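Side-chain contacts in glucose-6-phosphate isomerase (Chlamydia trachomatis D/UW-3/CX, PDB 6OTU), which catalyses the reversible isomerisation of glucose-6-phosphate to fructose-6-phosphate: residues Gln100-Pro105 and Phe492-Val497; Ile361-Lys366 and Gln483-Gly488; Ser210-Thr215 and Leu499-Ala504; Gly268-Thr273 and Met354-Lys359. One frame throughout, in Å; residues are numbered along the deposited sequence.

Overall arrangement
Interactions 1, 3 and 4 lie around the bound glucose-6-phosphate, while interaction 2 sits away from it. Interaction 3 holds the phosphate end and interaction 4 the C1-C2 end of the same ligand molecule; their centres are 16 Å apart and their nearest atoms about 5 Å. Interaction 1, centred 11 Å from interaction 4, joins it directly: OE1 of Q494 approaches NH1 of R269 at 2.7 Å. It also shares helix 495-511 with interaction 3. Interaction 2 packs against interaction 1 through F485 and F492, and against interaction 4 through W487 and N357, but stays about 14 Å, at nearest atoms, from interaction 3. All four touch the second subunit.

Interaction 1: Gln100-Pro105 and Phe492-Val497; sequences QSESRP and FDQEGV
Three groups gather at OE1 of E102: N94 hydrogen-bonds to it, R104 offers it charge, and a water 2.8 Å away links it to segment 492-497. That water also lies 2.9 Å from the carbonyl O of F492 and accepts from NE2 of Q494. The R104 pairing is electrostatic, since OE1 of E102 sits over a face of the guanidinium, 3.2 Å from NH2 of R104, with no N-H aimed at it. A second water donates to OE2 of E102 and to OE2 of E495, 2.8 Å from the latter, and accepts from the backbone N of Q494; it thus lies between two like-charged carboxylates whose mutual repulsion it probably eases. A third water joins the backbone N of E102 to OD2 of D493. Direct contact is slight: CD of E102 rests 4.0 Å from CB of D493, the two carboxylate planes being nearly perpendicular at 83°. The E102 chain is extended beyond CG (chi2 -166°), which carries its carboxylate in among the waters. D493 pairs through OD1 with K359 of its own chain and through OD2 with N447 of the second subunit; Q494, a ligand-pocket residue, gives its OE1 to R269. Q494 is the N-cap residue of helix 495-511 and packs on E355 of helix 345-357; segment 100-105 belongs to the loop between helices 80-89 and 110-113.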
loop_
_atom_site.group_PDB
_atom_site.type_symbol
_atom_site.label_atom_id
_atom_site.label_comp_id
_atom_site.label_asym_id
_atom_site.label_seq_id
_atom_site.Cartn_x
_atom_site.Cartn_y
_atom_site.Cartn_z
ATOM N N GLN A 100 23.233 15.264 21.149
ATOM C CA GLN A 100 22.196 14.612 21.940
ATOM C C GLN A 100 21.457 13.574 21.096
ATOM O O GLN A 100 21.080 13.845 19.953
ATOM C CB GLN A 100 21.226 15.671 22.475
ATOM C CG GLN A 100 20.403 15.246 23.682
ATOM C CD GLN A 100 19.325 14.264 23.312
ATOM O OE1 GLN A 100 18.624 14.440 22.309
ATOM N NE2 GLN A 100 19.203 13.200 24.099
ATOM N N SER A 101 21.251 12.385 21.667
ATOM C CA SER A 101 20.608 11.264 20.985
ATOM C C SER A 101 20.142 10.279 22.053
ATOM O O SER A 101 20.435 10.452 23.240
ATOM C CB SER A 101 21.565 10.603 19.988
ATOM O OG SER A 101 22.148 9.426 20.533
ATOM N N GLU A 102 19.437 9.220 21.624
ATOM C CA GLU A 102 18.857 8.284 22.589
ATOM C C GLU A 102 19.929 7.442 23.289
ATOM O O GLU A 102 19.784 7.121 24.479
ATOM C CB GLU A 102 17.815 7.389 21.908
ATOM C CG GLU A 102 16.764 8.172 21.122
ATOM C CD GLU A 102 15.544 7.343 20.731
ATOM O OE1 GLU A 102 15.639 6.100 20.638
ATOM O OE2 GLU A 102 14.476 7.941 20.521
ATOM N N SER A 103 20.991 7.054 22.568
ATOM C CA SER A 103 22.194 6.422 23.133
ATOM C C SER A 103 21.860 5.164 23.950
ATOM O O SER A 103 21.996 5.129 25.168
ATOM C CB SER A 103 22.981 7.427 23.985
ATOM O OG SER A 103 24.277 6.937 24.269
ATOM N N ARG A 104 21.471 4.097 23.256
ATOM C CA ARG A 104 21.076 2.891 23.973
ATOM C C ARG A 104 21.272 1.689 23.065
ATOM O O ARG A 104 21.487 1.842 21.857
ATOM C CB ARG A 104 19.625 2.984 24.463
ATOM C CG ARG A 104 18.606 3.266 23.405
ATOM C CD ARG A 104 17.449 4.010 24.042
ATOM N NE ARG A 104 16.203 3.858 23.307
ATOM C CZ ARG A 104 15.097 4.555 23.558
ATOM N NH1 ARG A 104 15.078 5.457 24.533
ATOM N NH2 ARG A 104 14.009 4.352 22.825
ATOM N N PRO A 105 21.238 0.477 23.623
ATOM C CA PRO A 105 21.321 -0.730 22.789
ATOM C C PRO A 105 20.054 -0.962 21.977
ATOM O O PRO A 105 19.022 -0.311 22.152
ATOM C CB PRO A 105 21.527 -1.861 23.802
ATOM C CG PRO A 105 21.110 -1.300 25.109
ATOM C CD PRO A 105 21.399 0.161 25.053
ATOM N N PHE A 492 17.910 3.178 14.156
ATOM C CA PHE A 492 17.098 2.740 15.278
ATOM C C PHE A 492 16.457 3.865 16.071
ATOM O O PHE A 492 15.817 3.585 17.092
ATOM C CB PHE A 492 17.939 1.834 16.197
ATOM C CG PHE A 492 18.617 0.716 15.455
ATOM C CD1 PHE A 492 17.862 -0.325 14.897
ATOM C CD2 PHE A 492 19.995 0.725 15.261
ATOM C CE1 PHE A 492 18.479 -1.355 14.182
ATOM C CE2 PHE A 492 20.622 -0.298 14.536
ATOM C CZ PHE A 492 19.865 -1.340 13.994
ATOM N N ASP A 493 16.573 5.115 15.635
ATOM C CA ASP A 493 15.750 6.182 16.194
ATOM C C ASP A 493 14.808 6.721 15.114
ATOM O O ASP A 493 14.718 6.184 13.999
ATOM C CB ASP A 493 16.621 7.281 16.832
ATOM C CG ASP A 493 17.551 7.957 15.839
ATOM O OD1 ASP A 493 17.595 7.526 14.654
ATOM O OD2 ASP A 493 18.245 8.917 16.262
ATOM N N GLN A 494 14.075 7.782 15.454
ATOM C CA GLN A 494 13.015 8.251 14.567
ATOM C C GLN A 494 12.605 9.671 14.935
ATOM O O GLN A 494 11.478 9.923 15.367
ATOM C CB GLN A 494 11.823 7.282 14.592
ATOM C CG GLN A 494 11.232 6.944 15.965
ATOM C CD GLN A 494 12.057 5.978 16.787
ATOM O OE1 GLN A 494 12.513 4.945 16.297
ATOM N NE2 GLN A 494 12.264 6.316 18.060
ATOM N N GLU A 495 13.529 10.617 14.769
ATOM C CA GLU A 495 13.243 11.990 15.162
ATOM C C GLU A 495 12.104 12.601 14.349
ATOM O O GLU A 495 11.457 13.542 14.828
ATOM C CB GLU A 495 14.511 12.825 15.044
ATOM C CG GLU A 495 15.523 12.507 16.134
ATOM C CD GLU A 495 14.986 12.768 17.541
ATOM O OE1 GLU A 495 14.270 13.784 17.746
ATOM O OE2 GLU A 495 15.269 11.942 18.439
ATOM N N GLY A 496 11.841 12.090 13.139
ATOM C CA GLY A 496 10.669 12.532 12.391
ATOM C C GLY A 496 9.362 12.133 13.053
ATOM O O GLY A 496 8.394 12.902 13.047
ATOM N N VAL A 497 9.319 10.937 13.654
ATOM C CA VAL A 497 8.117 10.476 14.349
ATOM C C VAL A 497 7.962 11.176 15.698
ATOM O O VAL A 497 6.842 11.500 16.112
ATOM C CB VAL A 497 8.148 8.949 14.506
ATOM C CG1 VAL A 497 6.948 8.475 15.341
ATOM C CG2 VAL A 497 8.156 8.276 13.140
HETATM O O HOH W 1 13.997 4.368 19.143
HETATM O O HOH W 2 13.880 9.529 18.114
HETATM O O HOH W 3 18.285 9.744 18.914
#

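Interaction 2: Ile361-Lys366 and Gln483-Gly488; sequences ISREGK and QGFCWG
The backbone N of R363 donates to the carbonyl O of G488 in a nearly straight bond (2.9 Å, 167° at the hydrogen) that approaches in the carbonyl plane. G488, at positive phi, is where the chain leaves helix 466-487, and R363 is the second residue of a type I beta turn running from S362 to G365. CA of S362 makes a CA-H...O contact with O of G488 at 3.5 Å. A water donates to this oxygen too, and takes a weak bond from NE of R363 at the edge of the guanidinium. With its chain bent at chi3 (-59°), R363 folds its side chain along G488: NH2 of R363 lies 3.9 Å from CA of G488, and NH1 of R363 is 4.0 Å from CD1 of F485. Guanidinium and phenyl planes are 28° apart, and the approach is oblique, a plain packing contact. NH1 finds its hydrogen-bond acceptor in Q83 of helix 80-89, while the carbonyl O of F485 accepts from R78. Inside the turn, OG of S362 accepts from N of K366 at 3.2 Å and, weakly, from N of E364, tying the loop to itself. Chemically, one well-aligned main-chain bond joins the loop to the helix end, and the arginine adds packing and a weak water-mediated link; the carbonyl-rich helix C-terminus may favour its positive charge, though nearby R78 would probably offset part of this.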
loop_
_atom_site.group_PDB
_atom_site.type_symbol
_atom_site.label_atom_id
_atom_site.label_comp_id
_atom_site.label_asym_id
_atom_site.label_seq_id
_atom_site.Cartn_x
_atom_site.Cartn_y
_atom_site.Cartn_z
ATOM N N ILE A 361 21.625 11.899 7.936
ATOM C CA ILE A 361 22.856 12.174 8.670
ATOM C C ILE A 361 23.457 10.845 9.123
ATOM O O ILE A 361 22.736 9.873 9.374
ATOM C CB ILE A 361 22.632 13.099 9.890
ATOM C CG1 ILE A 361 21.567 12.509 10.807
ATOM C CG2 ILE A 361 22.275 14.502 9.450
ATOM C CD1 ILE A 361 22.141 11.978 12.075
ATOM N N SER A 362 24.791 10.816 9.232
ATOM C CA SER A 362 25.551 9.640 9.655
ATOM C C SER A 362 25.548 9.493 11.179
ATOM O O SER A 362 25.250 10.434 11.923
ATOM C CB SER A 362 27.002 9.739 9.173
ATOM O OG SER A 362 27.739 10.705 9.918
ATOM N N ARG A 363 25.928 8.296 11.650
ATOM C CA ARG A 363 26.094 8.073 13.089
ATOM C C ARG A 363 27.143 8.997 13.691
ATOM O O ARG A 363 27.194 9.138 14.917
ATOM C CB ARG A 363 26.467 6.618 13.379
ATOM C CG ARG A 363 25.316 5.624 13.193
ATOM C CD ARG A 363 25.766 4.157 13.309
ATOM N NE ARG A 363 26.790 3.796 12.327
ATOM C CZ ARG A 363 27.250 2.564 12.132
ATOM N NH1 ARG A 363 26.773 1.556 12.851
ATOM N NH2 ARG A 363 28.189 2.335 11.217
ATOM N N GLU A 364 27.971 9.636 12.865
ATOM C CA GLU A 364 28.927 10.637 13.315
ATOM C C GLU A 364 28.370 12.070 13.240
ATOM O O GLU A 364 29.103 13.029 13.497
ATOM C CB GLU A 364 30.228 10.504 12.506
ATOM N N GLY A 365 27.094 12.239 12.908
ATOM C CA GLY A 365 26.502 13.565 12.865
ATOM C C GLY A 365 26.721 14.363 11.593
ATOM O O GLY A 365 26.338 15.542 11.549
ATOM N N LYS A 366 27.320 13.770 10.562
ATOM C CA LYS A 366 27.595 14.469 9.310
ATOM C C LYS A 366 26.464 14.250 8.311
ATOM O O LYS A 366 25.928 13.141 8.192
ATOM C CB LYS A 366 28.920 13.994 8.708
ATOM N N GLN A 483 21.596 -2.726 5.705
ATOM C CA GLN A 483 21.661 -1.540 4.849
ATOM C C GLN A 483 22.042 -0.303 5.662
ATOM O O GLN A 483 22.888 0.492 5.235
ATOM C CB GLN A 483 20.333 -1.338 4.109
ATOM C CG GLN A 483 19.968 -2.499 3.189
ATOM C CD GLN A 483 18.841 -2.209 2.208
ATOM O OE1 GLN A 483 18.876 -2.667 1.059
ATOM N NE2 GLN A 483 17.834 -1.465 2.648
ATOM N N GLY A 484 21.453 -0.139 6.847
ATOM C CA GLY A 484 21.854 0.965 7.707
ATOM C C GLY A 484 23.318 0.894 8.113
ATOM O O GLY A 484 24.011 1.916 8.131
ATOM N N PHE A 485 23.807 -0.315 8.459
ATOM C CA PHE A 485 25.217 -0.486 8.826
ATOM C C PHE A 485 26.129 -0.120 7.668
ATOM O O PHE A 485 27.218 0.439 7.868
ATOM C CB PHE A 485 25.505 -1.932 9.246
ATOM C CG PHE A 485 24.819 -2.358 10.508
ATOM C CD1 PHE A 485 24.566 -1.449 11.517
ATOM C CD2 PHE A 485 24.445 -3.682 10.690
ATOM C CE1 PHE A 485 23.944 -1.845 12.682
ATOM C CE2 PHE A 485 23.817 -4.086 11.852
ATOM C CZ PHE A 485 23.567 -3.165 12.854
ATOM N N CYS A 486 25.693 -0.433 6.451
ATOM C CA CYS A 486 26.483 -0.139 5.267
ATOM C C CYS A 486 26.490 1.366 4.982
ATOM O O CYS A 486 27.560 1.967 4.810
ATOM C CB CYS A 486 25.934 -0.929 4.080
ATOM S SG CYS A 486 26.896 -0.773 2.581
ATOM N N TRP A 487 25.303 1.990 4.955
ATOM C CA TRP A 487 25.204 3.444 4.825
ATOM C C TRP A 487 25.882 4.191 5.975
ATOM O O TRP A 487 26.306 5.339 5.794
ATOM C CB TRP A 487 23.735 3.851 4.728
ATOM C CG TRP A 487 23.143 3.448 3.421
ATOM C CD1 TRP A 487 23.781 3.435 2.213
ATOM C CD2 TRP A 487 21.821 2.960 3.182
ATOM N NE1 TRP A 487 22.936 2.988 1.236
ATOM C CE2 TRP A 487 21.725 2.687 1.797
ATOM C CE3 TRP A 487 20.700 2.746 3.996
ATOM C CZ2 TRP A 487 20.552 2.209 1.205
ATOM C CZ3 TRP A 487 19.543 2.267 3.416
ATOM C CH2 TRP A 487 19.475 2.001 2.030
ATOM N N GLY A 488 26.000 3.572 7.151
ATOM C CA GLY A 488 26.554 4.265 8.299
ATOM C C GLY A 488 25.602 5.230 8.975
ATOM O O GLY A 488 26.049 6.216 9.563
HETATM O O HOH W 4 28.953 5.735 10.478
#

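Interaction 3: Ser210-Thr215 and Leu499-Ala504; sequences SKSGTT and LGKELA. With G6Q (glucose-6-phosphate), chain E.
Between T215 and K501 runs the one direct hydrogen bond from loop to helix: NZ of K501 donates to OG1 of T215 at 3.0 Å. The lysine reaches there on a chain fully extended beyond CG, stretching obliquely across from helix 495-511, with its CE 4.0 Å from CG2 of T215. The same NZ makes weak bonds to the sugar, at 3.0 Å to O5 and at 3.2 Å to the bridging O6, in keeping with the active-site role assigned to K501. Hydrogen bonds to the phosphate come from the loop. The backbone N of K211 gives to O1P, and that of S212 to O2P with an almost straight geometry (172°); OG of S212 also reaches O2P, while OG of S210 and OG1 of T215 converge on O3P. This is the phosphate site of an SIS-type fold: the loop follows strand 204-209 of the parallel sheet, and T215 sits at the N-cap position of helix 216-231. Bonds within the loop shape it. OG of S210 accepts from N of G213, an ST motif, and OG of S212 accepts from N of T214 at 3.1 Å, an ST turn. Packing from the second subunit comes from H386, which touches both T215 and K501.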
loop_
_atom_site.group_PDB
_atom_site.type_symbol
_atom_site.label_atom_id
_atom_site.label_comp_id
_atom_site.label_asym_id
_atom_site.label_seq_id
_atom_site.Cartn_x
_atom_site.Cartn_y
_atom_site.Cartn_z
ATOM N N SER A 210 1.325 0.189 24.006
ATOM C CA SER A 210 1.998 1.469 23.790
ATOM C C SER A 210 3.298 1.440 24.580
ATOM O O SER A 210 3.260 1.408 25.812
ATOM C CB SER A 210 1.114 2.632 24.229
ATOM O OG SER A 210 1.890 3.790 24.488
ATOM N N LYS A 211 4.434 1.455 23.874
ATOM C CA LYS A 211 5.737 1.386 24.536
ATOM C C LYS A 211 5.911 2.542 25.515
ATOM O O LYS A 211 6.126 2.329 26.716
ATOM C CB LYS A 211 6.862 1.373 23.491
ATOM C CG LYS A 211 8.279 1.417 24.077
ATOM C CD LYS A 211 9.376 1.156 23.030
ATOM C CE LYS A 211 10.764 1.502 23.568
ATOM N NZ LYS A 211 11.838 1.353 22.549
ATOM N N SER A 212 5.789 3.781 25.024
ATOM C CA SER A 212 5.921 4.944 25.899
ATOM C C SER A 212 4.851 4.981 26.977
ATOM O O SER A 212 5.106 5.472 28.084
ATOM C CB SER A 212 5.841 6.232 25.082
ATOM O OG SER A 212 4.581 6.352 24.441
ATOM N N GLY A 213 3.643 4.510 26.666
ATOM C CA GLY A 213 2.485 4.734 27.507
ATOM C C GLY A 213 1.863 6.109 27.396
ATOM O O GLY A 213 0.985 6.434 28.204
ATOM N N THR A 214 2.278 6.936 26.420
ATOM C CA THR A 214 1.807 8.318 26.347
ATOM C C THR A 214 1.355 8.771 24.951
ATOM O O THR A 214 1.001 9.943 24.784
ATOM C CB THR A 214 2.895 9.268 26.861
ATOM O OG1 THR A 214 4.121 9.004 26.171
ATOM C CG2 THR A 214 3.126 9.062 28.353
ATOM N N THR A 215 1.363 7.894 23.948
ATOM C CA THR A 215 0.960 8.289 22.604
ATOM C C THR A 215 -0.522 8.674 22.562
ATOM O O THR A 215 -1.372 8.003 23.150
ATOM C CB THR A 215 1.245 7.155 21.630
ATOM O OG1 THR A 215 2.571 6.662 21.859
ATOM C CG2 THR A 215 1.126 7.647 20.190
ATOM N N LEU A 499 8.796 14.198 16.134
ATOM C CA LEU A 499 8.248 15.485 15.718
ATOM C C LEU A 499 6.743 15.393 15.486
ATOM O O LEU A 499 5.985 16.302 15.859
ATOM C CB LEU A 499 8.959 15.956 14.456
ATOM C CG LEU A 499 8.226 17.099 13.774
ATOM C CD1 LEU A 499 8.375 18.350 14.619
ATOM C CD2 LEU A 499 8.761 17.290 12.376
ATOM N N GLY A 500 6.290 14.300 14.870
ATOM C CA GLY A 500 4.860 14.111 14.694
ATOM C C GLY A 500 4.114 14.114 16.015
ATOM O O GLY A 500 3.089 14.787 16.167
ATOM N N LYS A 501 4.625 13.368 16.998
ATOM C CA LYS A 501 3.983 13.364 18.304
ATOM C C LYS A 501 4.044 14.737 18.959
ATOM O O LYS A 501 3.096 15.136 19.647
ATOM C CB LYS A 501 4.618 12.308 19.204
ATOM C CG LYS A 501 4.596 10.914 18.601
ATOM C CD LYS A 501 4.934 9.888 19.645
ATOM C CE LYS A 501 4.847 8.523 19.058
ATOM N NZ LYS A 501 4.902 7.485 20.116
ATOM N N GLU A 502 5.119 15.493 18.727
ATOM C CA GLU A 502 5.186 16.838 19.296
ATOM C C GLU A 502 4.182 17.781 18.629
ATOM O O GLU A 502 3.534 18.577 19.312
ATOM C CB GLU A 502 6.603 17.389 19.186
ATOM C CG GLU A 502 6.687 18.853 19.544
ATOM C CD GLU A 502 8.011 19.487 19.171
ATOM O OE1 GLU A 502 9.008 18.745 18.981
ATOM O OE2 GLU A 502 8.049 20.737 19.081
ATOM N N LEU A 503 4.037 17.707 17.304
ATOM C CA LEU A 503 2.986 18.468 16.624
ATOM C C LEU A 503 1.605 18.134 17.178
ATOM O O LEU A 503 0.749 19.020 17.312
ATOM C CB LEU A 503 3.015 18.189 15.115
ATOM C CG LEU A 503 4.257 18.704 14.377
ATOM C CD1 LEU A 503 4.340 18.154 12.946
ATOM C CD2 LEU A 503 4.287 20.235 14.403
ATOM N N ALA A 504 1.364 16.852 17.486
ATOM C CA ALA A 504 0.074 16.437 18.032
ATOM C C ALA A 504 -0.183 17.071 19.393
ATOM O O ALA A 504 -1.302 17.522 19.666
ATOM C CB ALA A 504 -0.003 14.913 18.136
HETATM C C1 G6Q E . 8.293 2.625 16.023
HETATM C C2 G6Q E . 7.895 4.103 16.062
HETATM C C3 G6Q E . 6.389 4.334 16.128
HETATM C C4 G6Q E . 5.757 3.943 17.469
HETATM C C5 G6Q E . 4.344 4.513 17.605
HETATM C C6 G6Q E . 3.628 3.996 18.829
HETATM O O1 G6Q E . 9.438 2.328 16.113
HETATM O O2 G6Q E . 8.523 4.768 17.152
HETATM O O3 G6Q E . 5.742 3.614 15.076
HETATM O O4 G6Q E . 5.695 2.524 17.589
HETATM O O5 G6Q E . 4.420 5.941 17.629
HETATM O O6 G6Q E . 4.447 4.309 19.989
HETATM P P G6Q E . 4.054 3.697 21.433
HETATM O O1P G6Q E . 4.170 2.187 21.311
HETATM O O2P G6Q E . 5.087 4.291 22.382
HETATM O O3P G6Q E . 2.641 4.154 21.735
#

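Interaction 4: Gly268-Thr273 and Met354-Lys359; sequences GRFSAT and MESNGK. With G6Q (glucose-6-phosphate), chain E.
E355 holds its CG anti to the backbone N, and R269, with CG between the backbone N and the carbonyl carbon (chi1 59°) and extended from there to NE, meets it beside C1 and C2 of the ligand. There NH1 of R269 forms a salt bridge with OE2 of E355 at 3.3 Å, the guanidinium and carboxylate planes being tilted 55° apart. NE of R269, at the end of the extended chain, lies 2.8 Å from OG of S356; chi4 of -87° turns the guanidinium until its N-H points toward that oxygen, which sits slightly out of the guanidinium plane. OG of S356 in turn donates a hydrogen bond to the carbonyl O of C352. CZ of F270 also touches OG of S356, 3.3 Å away. With open-chain glucose-6-phosphate in place, OE1 of E355 stands 3.0 Å from C2, consistent with its role as the proton donor, and the backbone N of R269 hydrogen-bonds to the C1 oxygen, O1. Q351 is a further partner of E355, and S491 of R269. R269 thus joins the loop after strand 258-262 to the C-terminal end of helix 345-357, while F270 and A272 rest on helix 466-487 and T273 on helix 287-303.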
loop_
_atom_site.group_PDB
_atom_site.type_symbol
_atom_site.label_atom_id
_atom_site.label_comp_id
_atom_site.label_asym_id
_atom_site.label_seq_id
_atom_site.Cartn_x
_atom_site.Cartn_y
_atom_site.Cartn_z
ATOM N N GLY A 268 10.011 -0.048 18.453
ATOM C CA GLY A 268 8.621 -0.347 18.118
ATOM C C GLY A 268 8.460 -1.124 16.825
ATOM O O GLY A 268 7.739 -2.123 16.772
ATOM N N ARG A 269 9.144 -0.686 15.764
ATOM C CA ARG A 269 9.074 -1.345 14.468
ATOM C C ARG A 269 9.826 -2.671 14.450
ATOM O O ARG A 269 9.851 -3.349 13.412
ATOM C CB ARG A 269 9.610 -0.411 13.378
ATOM C CG ARG A 269 11.034 0.049 13.579
ATOM C CD ARG A 269 11.419 1.120 12.563
ATOM N NE ARG A 269 12.683 1.776 12.906
ATOM C CZ ARG A 269 12.802 2.827 13.720
ATOM N NH1 ARG A 269 11.732 3.370 14.289
ATOM N NH2 ARG A 269 14.000 3.347 13.957
ATOM N N PHE A 270 10.436 -3.053 15.571
ATOM C CA PHE A 270 11.066 -4.357 15.717
ATOM C C PHE A 270 10.454 -5.156 16.865
ATOM O O PHE A 270 11.096 -6.073 17.375
ATOM C CB PHE A 270 12.575 -4.213 15.937
ATOM C CG PHE A 270 13.286 -3.380 14.896
ATOM C CD1 PHE A 270 13.693 -3.936 13.707
ATOM C CD2 PHE A 270 13.573 -2.047 15.131
ATOM C CE1 PHE A 270 14.353 -3.176 12.761
ATOM C CE2 PHE A 270 14.240 -1.286 14.186
ATOM C CZ PHE A 270 14.639 -1.862 13.004
ATOM N N SER A 271 9.234 -4.835 17.290
ATOM C CA SER A 271 8.724 -5.366 18.551
ATOM C C SER A 271 7.720 -6.509 18.389
ATOM O O SER A 271 7.191 -6.997 19.397
ATOM C CB SER A 271 8.105 -4.228 19.373
ATOM O OG SER A 271 6.900 -3.786 18.788
ATOM N N ALA A 272 7.455 -6.961 17.159
ATOM C CA ALA A 272 6.458 -8.009 16.952
ATOM C C ALA A 272 6.819 -9.313 17.668
ATOM O O ALA A 272 5.918 -10.075 18.026
ATOM C CB ALA A 272 6.258 -8.268 15.458
ATOM N N THR A 273 8.108 -9.594 17.895
ATOM C CA THR A 273 8.494 -10.796 18.637
ATOM C C THR A 273 8.506 -10.594 20.152
ATOM O O THR A 273 8.782 -11.554 20.885
ATOM C CB THR A 273 9.879 -11.296 18.220
ATOM O OG1 THR A 273 10.857 -10.286 18.507
ATOM C CG2 THR A 273 9.920 -11.674 16.750
ATOM N N MET A 354 11.501 2.177 5.851
ATOM C CA MET A 354 11.534 3.627 5.644
ATOM C C MET A 354 11.695 4.393 6.953
ATOM O O MET A 354 12.330 5.455 6.979
ATOM C CB MET A 354 10.275 4.088 4.916
ATOM C CG MET A 354 10.151 3.469 3.526
ATOM S SD MET A 354 8.761 4.101 2.584
ATOM C CE MET A 354 9.342 5.743 2.221
ATOM N N GLU A 355 11.099 3.909 8.044
ATOM C CA GLU A 355 11.313 4.589 9.318
ATOM C C GLU A 355 12.736 4.368 9.838
ATOM O O GLU A 355 13.336 5.276 10.432
ATOM C CB GLU A 355 10.285 4.131 10.350
ATOM C CG GLU A 355 10.015 5.164 11.412
ATOM C CD GLU A 355 9.311 4.586 12.593
ATOM O OE1 GLU A 355 9.149 5.316 13.581
ATOM O OE2 GLU A 355 8.923 3.399 12.542
ATOM N N SER A 356 13.293 3.171 9.628
ATOM C CA SER A 356 14.661 2.918 10.077
ATOM C C SER A 356 15.664 3.710 9.253
ATOM O O SER A 356 16.532 4.396 9.800
ATOM C CB SER A 356 14.994 1.426 9.994
ATOM O OG SER A 356 14.202 0.659 10.879
ATOM N N ASN A 357 15.560 3.635 7.932
ATOM C CA ASN A 357 16.638 4.110 7.082
ATOM C C ASN A 357 16.271 5.375 6.330
ATOM O O ASN A 357 17.052 5.834 5.487
ATOM C CB ASN A 357 17.083 2.978 6.147
ATOM C CG ASN A 357 17.701 1.821 6.929
ATOM O OD1 ASN A 357 18.270 2.049 7.998
ATOM N ND2 ASN A 357 17.583 0.587 6.424
ATOM N N GLY A 358 15.133 5.989 6.655
ATOM C CA GLY A 358 14.808 7.282 6.081
ATOM C C GLY A 358 15.560 8.395 6.781
ATOM O O GLY A 358 14.965 9.206 7.491
ATOM N N LYS A 359 16.875 8.433 6.596
ATOM C CA LYS A 359 17.753 9.305 7.363
ATOM C C LYS A 359 18.696 10.023 6.416
ATOM O O LYS A 359 18.945 9.563 5.297
ATOM C CB LYS A 359 18.564 8.520 8.392
ATOM C CG LYS A 359 17.723 7.630 9.289
ATOM C CD LYS A 359 16.940 8.474 10.300
ATOM C CE LYS A 359 15.901 7.642 11.030
ATOM N NZ LYS A 359 16.522 6.516 11.764
HETATM C C1 G6Q E . 8.293 2.625 16.023
HETATM C C2 G6Q E . 7.895 4.103 16.062
HETATM C C3 G6Q E . 6.389 4.334 16.128
HETATM C C4 G6Q E . 5.757 3.943 17.469
HETATM C C5 G6Q E . 4.344 4.513 17.605
HETATM C C6 G6Q E . 3.628 3.996 18.829
HETATM O O1 G6Q E . 9.438 2.328 16.113
HETATM O O2 G6Q E . 8.523 4.768 17.152
HETATM O O3 G6Q E . 5.742 3.614 15.076
HETATM O O4 G6Q E . 5.695 2.524 17.589
HETATM O O5 G6Q E . 4.420 5.941 17.629
HETATM O O6 G6Q E . 4.447 4.309 19.989
HETATM P P G6Q E . 4.054 3.697 21.433
HETATM O O1P G6Q E . 4.170 2.187 21.311
HETATM O O2P G6Q E . 5.087 4.291 22.382
HETATM O O3P G6Q E . 2.641 4.154 21.735
#